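Local coordinates for response regulator (Helicobacter pylori, PDB 2PLN), which probably acts as a phosphorelay-type response regulator that binds promoter DNA to control transcription, this crystallised piece being its N-terminal receiver domain, at residues Met44-Glu49 against Arg61-Val66; Tyr56-Arg61 against Ser78-Lys83; Asn72-Val77 against Ser98-His103; His103-Glu106 against Asp110-Ile113; Lys115-Arg118 against Ala122-Ala125. All coordinates share one frame; numbering follows the deposited sequence.

All five contacts belong to one receiver domain, a five-stranded parallel sheet with helices on its two faces. Contacts 1 and 2 are neighbours, their centres 11 Å apart, and share Arg61. Contacts 3 and 4 lie closer still, 7 Å between centres, sharing His103 on helix 98-106. A salt bridge of 3.0 Å from Lys81 NZ to Asp110 OD2 joins contact 2 to contact 4. Contact 5 sits about 24 Å from contact 2, centre to centre. Contacts 3, 4 and 5 all touch the second subunit. Asp64 of contact 1, the predicted phosphorylation site, is unmodified and precedes strand 65-68, whereas Lys115 of contact 5 pairs with Glu25 at the sheet's other end, where the family's pocket normally lies.

Contact 1 (Met44-Glu49 against Arg61-Val66); sequences MADVTE and RNYDLV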
# COMPACT_ATOMS: atom_id res chain seq x y z
N MSE A 44 -7.85 -12.15 -14.29
CA MSE A 44 -8.81 -13.19 -13.95
C MSE A 44 -9.03 -13.06 -12.45
O MSE A 44 -8.08 -12.72 -11.74
CB MSE A 44 -8.25 -14.58 -14.20
CG MSE A 44 -9.18 -15.66 -13.66
SE MSE A 44 -10.45 -16.02 -15.08
CE MSE A 44 -8.89 -16.65 -16.10
N ALA A 45 -10.24 -13.32 -11.96
CA ALA A 45 -10.48 -13.29 -10.51
C ALA A 45 -11.51 -14.34 -10.05
O ALA A 45 -12.52 -14.53 -10.71
CB ALA A 45 -10.93 -11.90 -10.07
N ASP A 46 -11.22 -15.01 -8.94
CA ASP A 46 -12.18 -15.92 -8.29
C ASP A 46 -12.63 -15.31 -7.00
O ASP A 46 -11.79 -14.92 -6.19
CB ASP A 46 -11.54 -17.27 -7.96
CG ASP A 46 -11.09 -18.02 -9.20
OD1 ASP A 46 -11.78 -17.91 -10.21
OD2 ASP A 46 -10.05 -18.71 -9.24
N VAL A 47 -13.95 -15.28 -6.79
CA VAL A 47 -14.51 -14.82 -5.52
C VAL A 47 -14.95 -16.03 -4.70
O VAL A 47 -15.59 -16.94 -5.22
CB VAL A 47 -15.73 -13.87 -5.70
CG1 VAL A 47 -16.22 -13.36 -4.35
CG2 VAL A 47 -15.35 -12.67 -6.57
N THR A 48 -14.57 -16.04 -3.43
CA THR A 48 -15.12 -17.00 -2.49
C THR A 48 -15.54 -16.31 -1.20
O THR A 48 -14.92 -15.35 -0.77
CB THR A 48 -14.15 -18.20 -2.25
OG1 THR A 48 -14.76 -19.10 -1.31
CG2 THR A 48 -12.84 -17.77 -1.55
N GLU A 49 -16.61 -16.79 -0.60
CA GLU A 49 -17.09 -16.27 0.68
C GLU A 49 -16.44 -16.98 1.87
O GLU A 49 -16.67 -16.62 3.05
CB GLU A 49 -18.61 -16.47 0.73
CG GLU A 49 -19.06 -17.86 0.25
CD GLU A 49 -18.84 -18.11 -1.26
OE1 GLU A 49 -19.33 -17.32 -2.09
OE2 GLU A 49 -18.18 -19.09 -1.64
N ARG A 61 -4.68 -24.07 -7.38
CA ARG A 61 -4.60 -23.13 -8.49
C ARG A 61 -3.48 -22.15 -8.19
O ARG A 61 -3.18 -21.88 -7.03
CB ARG A 61 -5.88 -22.31 -8.61
CG ARG A 61 -7.12 -23.15 -8.79
CD ARG A 61 -8.36 -22.36 -9.02
NE ARG A 61 -9.52 -23.24 -8.99
CZ ARG A 61 -10.75 -22.83 -8.78
NH1 ARG A 61 -10.99 -21.54 -8.57
NH2 ARG A 61 -11.74 -23.72 -8.77
N ASN A 62 -2.92 -21.56 -9.23
CA ASN A 62 -1.84 -20.61 -9.01
C ASN A 62 -2.37 -19.18 -9.09
O ASN A 62 -2.73 -18.71 -10.19
CB ASN A 62 -0.73 -20.86 -10.02
CG ASN A 62 0.03 -22.17 -9.76
OD1 ASN A 62 0.28 -22.55 -8.59
ND2 ASN A 62 0.39 -22.86 -10.83
N TYR A 63 -2.46 -18.52 -7.94
CA TYR A 63 -2.81 -17.10 -7.86
C TYR A 63 -1.58 -16.22 -7.70
O TYR A 63 -0.59 -16.62 -7.07
CB TYR A 63 -3.72 -16.86 -6.66
CG TYR A 63 -5.04 -17.54 -6.78
CD1 TYR A 63 -6.06 -16.99 -7.56
CD2 TYR A 63 -5.29 -18.75 -6.12
CE1 TYR A 63 -7.31 -17.62 -7.66
CE2 TYR A 63 -6.53 -19.38 -6.23
CZ TYR A 63 -7.51 -18.82 -7.01
OH TYR A 63 -8.70 -19.45 -7.08
N ASP A 64 -1.67 -15.00 -8.22
CA ASP A 64 -0.59 -14.01 -8.10
C ASP A 64 -0.83 -13.11 -6.89
O ASP A 64 0.11 -12.55 -6.34
CB ASP A 64 -0.54 -13.19 -9.38
CG ASP A 64 -0.29 -14.06 -10.61
OD1 ASP A 64 0.88 -14.46 -10.82
OD2 ASP A 64 -1.18 -14.42 -11.39
N LEU A 65 -2.10 -12.98 -6.50
CA LEU A 65 -2.51 -12.06 -5.41
C LEU A 65 -3.79 -12.55 -4.75
O LEU A 65 -4.67 -13.12 -5.42
CB LEU A 65 -2.75 -10.66 -6.00
CG LEU A 65 -3.02 -9.53 -4.98
CD1 LEU A 65 -2.47 -8.19 -5.43
CD2 LEU A 65 -4.53 -9.43 -4.67
N VAL A 66 -3.89 -12.38 -3.43
CA VAL A 66 -5.13 -12.69 -2.69
C VAL A 66 -5.47 -11.46 -1.89
O VAL A 66 -4.58 -10.83 -1.29
CB VAL A 66 -5.03 -13.93 -1.72
CG1 VAL A 66 -3.84 -13.83 -0.73
CG2 VAL A 66 -6.37 -14.18 -0.98
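Asp46 and Tyr63 meet at a right angle: the carboxylate plane stands 90° to the phenol ring, and OD2 lies at the ring's edge, near its plane. Tyr63 OH donates to Asp46 OD2 over 2.7 Å, and OD2 receives it on its anti lone pair, away from OD1. Arg61 comes to the same oxygen. Its chain is stretched out from CG to NE (chi2 -175°), which carries the guanidinium far enough for NH1 to reach Asp46 OD2 at 3.1 Å. This is a salt bridge, though the hydrogen bond within it is bent and weak, and the two flat groups are turned 71° from each other. OD2 nonetheless lies near the guanidinium plane, at its edge.

In the parallel sheet of the receiver domain, strand 20-24 lies between strands 44-48 and 65-68, and Arg61 and Tyr63, in the loop leading into strand 65-68, reach across it to Asp46. Arg20 of that middle strand adds a second salt bridge to OD2, and Tyr63 packs on Leu22. With a phenol and two arginines gathered on one oxygen, Asp46 is probably held firmly in its ionised form.

Contact 2 (Tyr56-Arg61 against Ser78-Lys83); sequences YLMDIR and SRIKEK
Lys83 NZ holds both carboxylate oxygens of Asp59, at 3.1 Å from OD2 and, more weakly, at 3.3 Å from OD1. This salt bridge ties helix 51-60 to helix 73-83, two neighbouring helices packed on the same face of the parallel sheet in the CheY-like receiver fold. Lys83 stays fully extended beyond CG, which lets the chain span the groove and meet the carboxylate at about a right angle. The ammonium arrives from above the carboxylate plane, 38° out of it at OD2, instead of lying between the oxygens in plane. Its last carbon follows: Lys83 CE stands 3.4 Å from Asp59 OD1.

Both partners of the ion pair are exposed, whereas the second half of the contact is buried against the sheet. There Met58, present as selenomethionine, crosses Ile80 at about a right angle. Met58 also packs on Leu22 and Tyr63, and Ile80 on Val89, so the pair fills the groove between the helices above the strands. Met58 SE lies 3.7 Å from Ile80 CD1, and the bend at chi3 (-87°) folds Met58 CE back to the same distance from that methyl.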
# COMPACT_ATOMS: atom_id res chain seq x y z
N TYR A 56 -7.60 -23.41 0.54
CA TYR A 56 -7.53 -24.62 -0.27
C TYR A 56 -7.32 -24.30 -1.74
O TYR A 56 -6.45 -24.90 -2.37
CB TYR A 56 -8.79 -25.47 -0.08
CG TYR A 56 -8.88 -26.60 -1.10
CD1 TYR A 56 -8.20 -27.81 -0.92
CD2 TYR A 56 -9.62 -26.44 -2.26
CE1 TYR A 56 -8.28 -28.83 -1.88
CE2 TYR A 56 -9.70 -27.44 -3.21
CZ TYR A 56 -9.04 -28.63 -3.01
OH TYR A 56 -9.15 -29.59 -4.00
N LEU A 57 -8.10 -23.38 -2.29
CA LEU A 57 -7.91 -22.96 -3.70
C LEU A 57 -6.46 -22.60 -4.03
O LEU A 57 -5.97 -22.94 -5.10
CB LEU A 57 -8.81 -21.80 -4.04
CG LEU A 57 -10.31 -22.17 -4.15
CD1 LEU A 57 -11.15 -20.90 -4.45
CD2 LEU A 57 -10.53 -23.23 -5.25
N MSE A 58 -5.79 -21.90 -3.11
CA MSE A 58 -4.39 -21.52 -3.31
C MSE A 58 -3.44 -22.70 -3.49
O MSE A 58 -2.39 -22.57 -4.09
CB MSE A 58 -3.94 -20.55 -2.22
CG MSE A 58 -4.51 -19.18 -2.48
SE MSE A 58 -4.01 -17.96 -1.12
CE MSE A 58 -5.39 -18.31 0.01
N ASP A 59 -3.85 -23.87 -2.98
CA ASP A 59 -3.05 -25.07 -3.10
C ASP A 59 -3.26 -25.77 -4.41
O ASP A 59 -2.43 -26.53 -4.83
CB ASP A 59 -3.37 -26.02 -1.95
CG ASP A 59 -2.69 -25.61 -0.66
OD1 ASP A 59 -1.69 -24.87 -0.71
OD2 ASP A 59 -3.10 -25.98 0.44
N ILE A 60 -4.40 -25.54 -5.04
CA ILE A 60 -4.71 -26.25 -6.28
C ILE A 60 -4.68 -25.39 -7.54
O ILE A 60 -4.73 -25.92 -8.66
CB ILE A 60 -6.03 -27.04 -6.16
CG1 ILE A 60 -7.23 -26.12 -5.90
CG2 ILE A 60 -5.94 -28.11 -5.06
CD1 ILE A 60 -8.56 -26.64 -6.46
N ARG A 61 -4.68 -24.07 -7.38
CA ARG A 61 -4.60 -23.13 -8.49
C ARG A 61 -3.48 -22.15 -8.19
O ARG A 61 -3.18 -21.88 -7.03
CB ARG A 61 -5.88 -22.31 -8.61
CG ARG A 61 -7.12 -23.15 -8.79
CD ARG A 61 -8.36 -22.36 -9.02
NE ARG A 61 -9.52 -23.24 -8.99
CZ ARG A 61 -10.75 -22.83 -8.78
NH1 ARG A 61 -10.99 -21.54 -8.57
NH2 ARG A 61 -11.74 -23.72 -8.77
N SER A 78 -0.14 -15.07 7.79
CA SER A 78 1.09 -15.76 8.13
C SER A 78 1.19 -17.16 7.48
O SER A 78 2.24 -17.53 7.00
CB SER A 78 1.22 -15.87 9.65
OG SER A 78 2.48 -16.44 9.95
N ARG A 79 0.10 -17.92 7.46
CA ARG A 79 0.13 -19.27 6.84
C ARG A 79 0.48 -19.21 5.36
O ARG A 79 1.31 -20.00 4.86
CB ARG A 79 -1.19 -20.01 6.99
CG ARG A 79 -1.48 -20.53 8.35
CD ARG A 79 -2.59 -21.56 8.36
NE ARG A 79 -3.86 -21.08 7.82
CZ ARG A 79 -4.72 -20.31 8.49
NH1 ARG A 79 -4.45 -19.90 9.74
NH2 ARG A 79 -5.84 -19.92 7.92
N ILE A 80 -0.10 -18.23 4.66
CA ILE A 80 0.11 -18.07 3.20
C ILE A 80 1.49 -17.54 2.89
O ILE A 80 2.14 -17.97 1.91
CB ILE A 80 -1.00 -17.12 2.59
CG1 ILE A 80 -2.37 -17.78 2.70
CG2 ILE A 80 -0.65 -16.73 1.13
CD1 ILE A 80 -2.47 -19.13 2.07
N LYS A 81 1.94 -16.59 3.69
CA LYS A 81 3.29 -16.02 3.55
C LYS A 81 4.36 -17.09 3.75
O LYS A 81 5.46 -17.00 3.18
CB LYS A 81 3.53 -14.87 4.53
CG LYS A 81 2.81 -13.53 4.21
CD LYS A 81 2.77 -13.21 2.72
CE LYS A 81 4.01 -12.53 2.15
NZ LYS A 81 3.60 -11.56 1.03
N GLU A 82 4.05 -18.09 4.57
CA GLU A 82 5.01 -19.17 4.78
C GLU A 82 4.93 -20.21 3.66
O GLU A 82 5.96 -20.63 3.12
CB GLU A 82 4.97 -19.77 6.20
CG GLU A 82 3.71 -20.50 6.64
CD GLU A 82 3.93 -21.51 7.79
OE1 GLU A 82 5.10 -21.94 8.02
OE2 GLU A 82 2.92 -21.89 8.46
N LYS A 83 3.72 -20.57 3.27
CA LYS A 83 3.52 -21.61 2.26
C LYS A 83 3.68 -21.15 0.80
O LYS A 83 4.20 -21.90 -0.05
CB LYS A 83 2.16 -22.27 2.44
CG LYS A 83 2.02 -23.58 1.66
CD LYS A 83 0.75 -24.31 2.02
CE LYS A 83 0.80 -25.74 1.44
NZ LYS A 83 -0.40 -26.45 1.86

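Contact 3 (Asn72-Val77 against Ser98-His103); sequences NALSFV and SEEEVH
In these segments helices 73-83 and 98-106 of the receiver fold meet at Leu74, which is set against Glu100 and His103 one turn apart on the second helix. The backbones come nearest where Leu74 faces His103, with 7.6 Å between their CA atoms. The two methyls of Leu74 divide the work. Leu74 CD1 lies 3.8 Å from His103 C and 3.9 Å from His103 CB; the imidazole itself leads away from the contact, so this half is met by the root of the side chain and the helix backbone. Leu74 CD2 goes to Glu100, resting 3.8 Å from Glu100 CG and 3.5 Å from Glu100 OE2.

Glu100 can offer its aliphatic part because its chain runs extended, with CG anti to the backbone N (chi1 -174°), and it passes Leu74 obliquely. Its polar end is engaged elsewhere: OE1 is hydrogen-bonded to Tyr112 OH and to Ser93 OG. CD1 thus meets backbone and CB, while CD2 meets both the aliphatic part and the carboxylate of a glutamate tied to the sheet.

Around this surface contact, Val77 on the next turn of helix 73-83 packs down on Val89 and Val91 of strand 88-93, and Phe76 turns to helix 51-60. Helix 98-106 meanwhile presents Ser98, Glu101 and Val102 to helix 120-130 and the loop before it in the second subunit.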
# COMPACT_ATOMS: atom_id res chain seq x y z
N ASN A 72 -10.61 -13.83 10.83
CA ASN A 72 -9.37 -14.57 11.12
C ASN A 72 -8.32 -14.33 10.05
O ASN A 72 -7.52 -15.24 9.72
CB ASN A 72 -9.65 -16.08 11.21
CG ASN A 72 -10.71 -16.44 12.22
OD1 ASN A 72 -10.70 -15.97 13.36
ND2 ASN A 72 -11.64 -17.30 11.81
N ALA A 73 -8.31 -13.11 9.50
CA ALA A 73 -7.44 -12.86 8.35
C ALA A 73 -5.97 -12.96 8.74
O ALA A 73 -5.17 -13.47 7.98
CB ALA A 73 -7.76 -11.52 7.67
N LEU A 74 -5.62 -12.51 9.94
CA LEU A 74 -4.21 -12.37 10.29
C LEU A 74 -3.44 -13.70 10.38
O LEU A 74 -2.31 -13.79 9.91
CB LEU A 74 -4.08 -11.60 11.60
CG LEU A 74 -4.40 -10.09 11.63
CD1 LEU A 74 -3.24 -9.31 11.12
CD2 LEU A 74 -5.68 -9.67 10.88
N SER A 75 -4.04 -14.73 10.99
CA SER A 75 -3.36 -16.04 11.03
C SER A 75 -3.21 -16.58 9.62
O SER A 75 -2.20 -17.16 9.26
CB SER A 75 -4.09 -17.04 11.93
OG SER A 75 -5.41 -17.24 11.47
N PHE A 76 -4.24 -16.37 8.80
CA PHE A 76 -4.21 -16.76 7.39
C PHE A 76 -3.05 -16.09 6.65
O PHE A 76 -2.37 -16.72 5.83
CB PHE A 76 -5.56 -16.41 6.79
CG PHE A 76 -5.62 -16.46 5.29
CD1 PHE A 76 -5.48 -15.29 4.54
CD2 PHE A 76 -5.89 -17.66 4.64
CE1 PHE A 76 -5.58 -15.32 3.17
CE2 PHE A 76 -6.00 -17.69 3.26
CZ PHE A 76 -5.84 -16.52 2.52
N VAL A 77 -2.82 -14.80 6.96
CA VAL A 77 -1.75 -14.05 6.28
C VAL A 77 -0.42 -14.78 6.52
O VAL A 77 0.33 -15.05 5.59
CB VAL A 77 -1.70 -12.58 6.74
CG1 VAL A 77 -0.43 -11.90 6.29
CG2 VAL A 77 -2.93 -11.81 6.20
N SER A 98 -5.67 0.82 14.17
CA SER A 98 -4.23 0.95 14.18
C SER A 98 -3.56 -0.36 14.58
O SER A 98 -2.61 -0.82 13.92
CB SER A 98 -3.82 2.07 15.15
OG SER A 98 -2.40 2.07 15.26
N GLU A 99 -4.06 -0.98 15.65
CA GLU A 99 -3.49 -2.22 16.14
C GLU A 99 -3.47 -3.34 15.09
O GLU A 99 -2.46 -4.02 14.91
CB GLU A 99 -4.26 -2.69 17.37
CG GLU A 99 -3.64 -3.88 18.08
CD GLU A 99 -4.69 -4.85 18.56
OE1 GLU A 99 -4.84 -4.98 19.80
OE2 GLU A 99 -5.40 -5.46 17.71
N GLU A 100 -4.60 -3.54 14.41
CA GLU A 100 -4.70 -4.58 13.41
C GLU A 100 -3.88 -4.26 12.14
O GLU A 100 -3.33 -5.16 11.53
CB GLU A 100 -6.15 -4.88 13.06
CG GLU A 100 -6.28 -6.08 12.12
CD GLU A 100 -7.70 -6.30 11.65
OE1 GLU A 100 -8.30 -5.39 11.02
OE2 GLU A 100 -8.20 -7.41 11.90
N GLU A 101 -3.84 -2.99 11.75
CA GLU A 101 -2.94 -2.56 10.65
C GLU A 101 -1.48 -2.90 10.93
O GLU A 101 -0.77 -3.50 10.09
CB GLU A 101 -3.12 -1.07 10.38
CG GLU A 101 -2.29 -0.56 9.21
CD GLU A 101 -2.81 0.71 8.61
OE1 GLU A 101 -3.67 1.36 9.22
OE2 GLU A 101 -2.35 1.08 7.53
N VAL A 102 -1.00 -2.53 12.12
CA VAL A 102 0.37 -2.85 12.50
C VAL A 102 0.62 -4.36 12.44
O VAL A 102 1.63 -4.80 11.87
CB VAL A 102 0.72 -2.29 13.92
CG1 VAL A 102 2.07 -2.83 14.42
CG2 VAL A 102 0.70 -0.78 13.90
N HIS A 103 -0.29 -5.14 13.01
CA HIS A 103 -0.16 -6.60 13.02
C HIS A 103 -0.12 -7.16 11.60
O HIS A 103 0.71 -8.01 11.31
CB HIS A 103 -1.31 -7.26 13.78
CG HIS A 103 -1.13 -7.26 15.27
ND1 HIS A 103 -2.20 -7.30 16.15
CD2 HIS A 103 -0.01 -7.23 16.04
CE1 HIS A 103 -1.74 -7.29 17.39
NE2 HIS A 103 -0.42 -7.26 17.35

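Contact 4 (His103-Glu106 against Asp110-Ile113); sequences HAFE and DDYI
Ala104 and Phe105 seat the end of helix 98-106 on strand 111-114, closing the beta-alpha-beta unit made by strand 88-93, this helix and strand 111-114 at one edge of the sheet. The apolar part comes first. Ala104 CB touches CD2 of Tyr112 at 3.9 Å, and Phe105 CE2 lies 3.9 Å from Tyr112 CB. Chi1 of Tyr112 (-177°) swings the ring past Ala104 and gives Phe105 only the root of the side chain; the two aromatic side chains cross at about a right angle. Phe105 also packs on Ala129 of the second subunit.

The far end of the Phe105 ring meets backbone. CE1 is 3.7 Å from Asp111 CA, and CZ is 3.8 Å from Tyr112 N. The carbonyl oxygen Asp110 O lies at the ring's edge, in its plane, 3.8 Å from Phe105 CE1, the side on which the ring hydrogens would favour an oxygen.

Polar interactions hold the strand's own residues. Asp111 is buried with its charge answered on both oxygens: OD2 pairs with Arg126 and Arg130 of the same chain, and OD1 with Arg126 of the second subunit. The contact therefore backs the dimer interface. Asp111 OD1 also accepts the N-H of Tyr112, N to OD1 2.8 Å, bent to 136° at the hydrogen and met on the anti side, 18° out of the carboxylate plane.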
# COMPACT_ATOMS: atom_id res chain seq x y z
N HIS A 103 -0.29 -5.14 13.01
CA HIS A 103 -0.16 -6.60 13.02
C HIS A 103 -0.12 -7.16 11.60
O HIS A 103 0.71 -8.01 11.31
CB HIS A 103 -1.31 -7.26 13.78
CG HIS A 103 -1.13 -7.26 15.27
ND1 HIS A 103 -2.20 -7.30 16.15
CD2 HIS A 103 -0.01 -7.23 16.04
CE1 HIS A 103 -1.74 -7.29 17.39
NE2 HIS A 103 -0.42 -7.26 17.35
N ALA A 104 -1.00 -6.68 10.73
CA ALA A 104 -1.09 -7.20 9.37
C ALA A 104 0.23 -6.99 8.67
O ALA A 104 0.76 -7.90 8.06
CB ALA A 104 -2.23 -6.52 8.59
N PHE A 105 0.79 -5.80 8.78
CA PHE A 105 2.08 -5.53 8.16
C PHE A 105 3.21 -6.34 8.79
O PHE A 105 4.06 -6.90 8.07
CB PHE A 105 2.38 -4.05 8.20
CG PHE A 105 1.67 -3.27 7.13
CD1 PHE A 105 1.89 -3.57 5.75
CD2 PHE A 105 0.85 -2.22 7.46
CE1 PHE A 105 1.25 -2.83 4.73
CE2 PHE A 105 0.18 -1.46 6.45
CZ PHE A 105 0.40 -1.77 5.09
N GLU A 106 3.20 -6.43 10.11
CA GLU A 106 4.21 -7.22 10.79
C GLU A 106 4.13 -8.71 10.41
O GLU A 106 5.17 -9.35 10.23
CB GLU A 106 4.18 -6.97 12.31
CG GLU A 106 4.65 -5.54 12.66
CD GLU A 106 4.65 -5.27 14.16
OE1 GLU A 106 4.12 -6.11 14.92
OE2 GLU A 106 5.18 -4.20 14.56
N ASP A 110 1.07 -7.27 2.34
CA ASP A 110 1.59 -6.27 1.43
C ASP A 110 0.77 -5.00 1.48
O ASP A 110 1.24 -3.93 1.07
CB ASP A 110 1.62 -6.86 0.02
CG ASP A 110 2.59 -8.00 -0.10
OD1 ASP A 110 3.80 -7.72 -0.04
OD2 ASP A 110 2.23 -9.19 -0.19
N ASP A 111 -0.46 -5.10 1.98
CA ASP A 111 -1.24 -3.90 2.17
C ASP A 111 -2.33 -4.15 3.19
O ASP A 111 -2.67 -5.31 3.52
CB ASP A 111 -1.83 -3.46 0.82
CG ASP A 111 -1.95 -1.94 0.69
OD1 ASP A 111 -2.06 -1.22 1.73
OD2 ASP A 111 -1.95 -1.39 -0.44
N TYR A 112 -2.87 -3.05 3.70
CA TYR A 112 -4.00 -3.06 4.62
C TYR A 112 -4.96 -1.96 4.15
O TYR A 112 -4.57 -0.78 4.04
CB TYR A 112 -3.50 -2.79 6.04
CG TYR A 112 -4.58 -2.85 7.10
CD1 TYR A 112 -5.14 -1.68 7.61
CD2 TYR A 112 -5.05 -4.08 7.62
CE1 TYR A 112 -6.14 -1.73 8.62
CE2 TYR A 112 -6.04 -4.12 8.63
CZ TYR A 112 -6.58 -2.95 9.10
OH TYR A 112 -7.59 -2.99 10.10
N ILE A 113 -6.20 -2.35 3.87
CA ILE A 113 -7.09 -1.45 3.14
C ILE A 113 -8.38 -1.36 3.96
O ILE A 113 -8.97 -2.38 4.28
CB ILE A 113 -7.36 -2.00 1.71
CG1 ILE A 113 -6.05 -2.14 0.92
CG2 ILE A 113 -8.42 -1.14 0.94
CD1 ILE A 113 -6.18 -3.08 -0.23

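Contact 5 (Lys115-Arg118 against Ala122-Ala125); sequences KPYR and ALVA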
# COMPACT_ATOMS: atom_id res chain seq x y z
N LYS A 115 -12.26 -0.88 4.55
CA LYS A 115 -13.55 -0.92 3.88
C LYS A 115 -14.48 0.06 4.61
O LYS A 115 -14.38 0.20 5.84
CB LYS A 115 -14.15 -2.31 3.96
CG LYS A 115 -13.38 -3.32 3.14
CD LYS A 115 -13.92 -4.71 3.38
CE LYS A 115 -15.07 -5.00 2.47
NZ LYS A 115 -15.67 -6.32 2.87
N PRO A 116 -15.40 0.70 3.89
CA PRO A 116 -15.57 0.58 2.41
C PRO A 116 -14.48 1.19 1.53
O PRO A 116 -13.82 2.14 1.95
CB PRO A 116 -16.93 1.27 2.16
CG PRO A 116 -17.20 2.09 3.36
CD PRO A 116 -16.41 1.56 4.52
N TYR A 117 -14.30 0.65 0.32
CA TYR A 117 -13.28 1.12 -0.62
C TYR A 117 -13.58 2.52 -1.19
O TYR A 117 -14.74 2.92 -1.27
CB TYR A 117 -13.06 0.11 -1.77
CG TYR A 117 -12.77 -1.29 -1.31
CD1 TYR A 117 -13.72 -2.32 -1.44
CD2 TYR A 117 -11.56 -1.59 -0.69
CE1 TYR A 117 -13.45 -3.59 -0.99
CE2 TYR A 117 -11.29 -2.87 -0.25
CZ TYR A 117 -12.23 -3.87 -0.39
OH TYR A 117 -11.92 -5.13 0.07
N ARG A 118 -12.52 3.25 -1.59
CA ARG A 118 -12.67 4.59 -2.19
C ARG A 118 -13.54 4.51 -3.44
O ARG A 118 -14.41 5.37 -3.68
CB ARG A 118 -11.30 5.21 -2.50
CG ARG A 118 -11.32 6.73 -2.61
CD ARG A 118 -10.02 7.43 -2.24
NE ARG A 118 -9.82 7.55 -0.79
CZ ARG A 118 -9.02 6.77 -0.08
NH1 ARG A 118 -8.32 5.81 -0.66
NH2 ARG A 118 -8.89 6.94 1.24
N ALA A 122 -10.16 2.83 -7.98
CA ALA A 122 -9.04 3.09 -7.07
C ALA A 122 -8.52 1.78 -6.46
O ALA A 122 -7.31 1.60 -6.31
CB ALA A 122 -9.47 4.05 -5.97
N LEU A 123 -9.43 0.89 -6.06
CA LEU A 123 -9.02 -0.42 -5.54
C LEU A 123 -8.25 -1.23 -6.61
O LEU A 123 -7.20 -1.81 -6.33
CB LEU A 123 -10.24 -1.21 -5.04
CG LEU A 123 -9.97 -2.66 -4.64
CD1 LEU A 123 -8.83 -2.73 -3.57
CD2 LEU A 123 -11.29 -3.25 -4.14
N VAL A 124 -8.77 -1.23 -7.83
CA VAL A 124 -8.11 -1.91 -8.95
C VAL A 124 -6.73 -1.34 -9.28
O VAL A 124 -5.78 -2.09 -9.54
CB VAL A 124 -9.05 -1.98 -10.19
CG1 VAL A 124 -8.30 -2.44 -11.42
CG2 VAL A 124 -10.29 -2.88 -9.87
N ALA A 125 -6.62 -0.01 -9.27
CA ALA A 125 -5.34 0.65 -9.48
C ALA A 125 -4.31 0.22 -8.40
O ALA A 125 -3.13 0.01 -8.69
CB ALA A 125 -5.54 2.17 -9.47
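Segment 115-118 leaves strand 111-114 as an irregular loop with a cis peptide before Pro116, then runs beside the first turns of helix 120-130, where the CA atoms of Arg118 and Ala122 come within 6.3 Å and those of Tyr117 and Leu123 within 6.7 Å. A lysine followed by a cis-proline after the last strand is a hallmark of CheY-like receiver domains, and here Lys115 forms a salt bridge with Glu25.

Tyr117 and Leu123 point toward each other and carry the contact between loop and helix. Tyr117 CG lies beside the backbone N (chi1 -53°), while Leu123 turns its CG away from the amide nitrogen (chi1 173°). Leu123 thereby lays one methyl on the ring; the other, Leu123 CD1, lies 4.1 Å from Tyr117 CD2 and Tyr117 CE2. Ile34 of helix 28-40 and Met67 of strand 65-68 pack against both residues, and Tyr117 OH is hydrogen-bonded to Ser92 OG, which fixes the far end of the ring against the sheet.

Arg118 and Ala122 touch more lightly, CB to CB at 4.1 Å. The arginine chain bends at chi3 and takes its guanidinium to the second subunit, where NH1 forms a salt bridge with Glu101 of that chain; Ala122 packs on the same Glu101. The loop and the helix start thus contribute together to the dimer interface.

Over the tyrosine the CH-pi contact is almost perfectly centred: Leu123 CD2 sits 3.6 Å from the centroid of the Tyr117 ring, 4° off its normal.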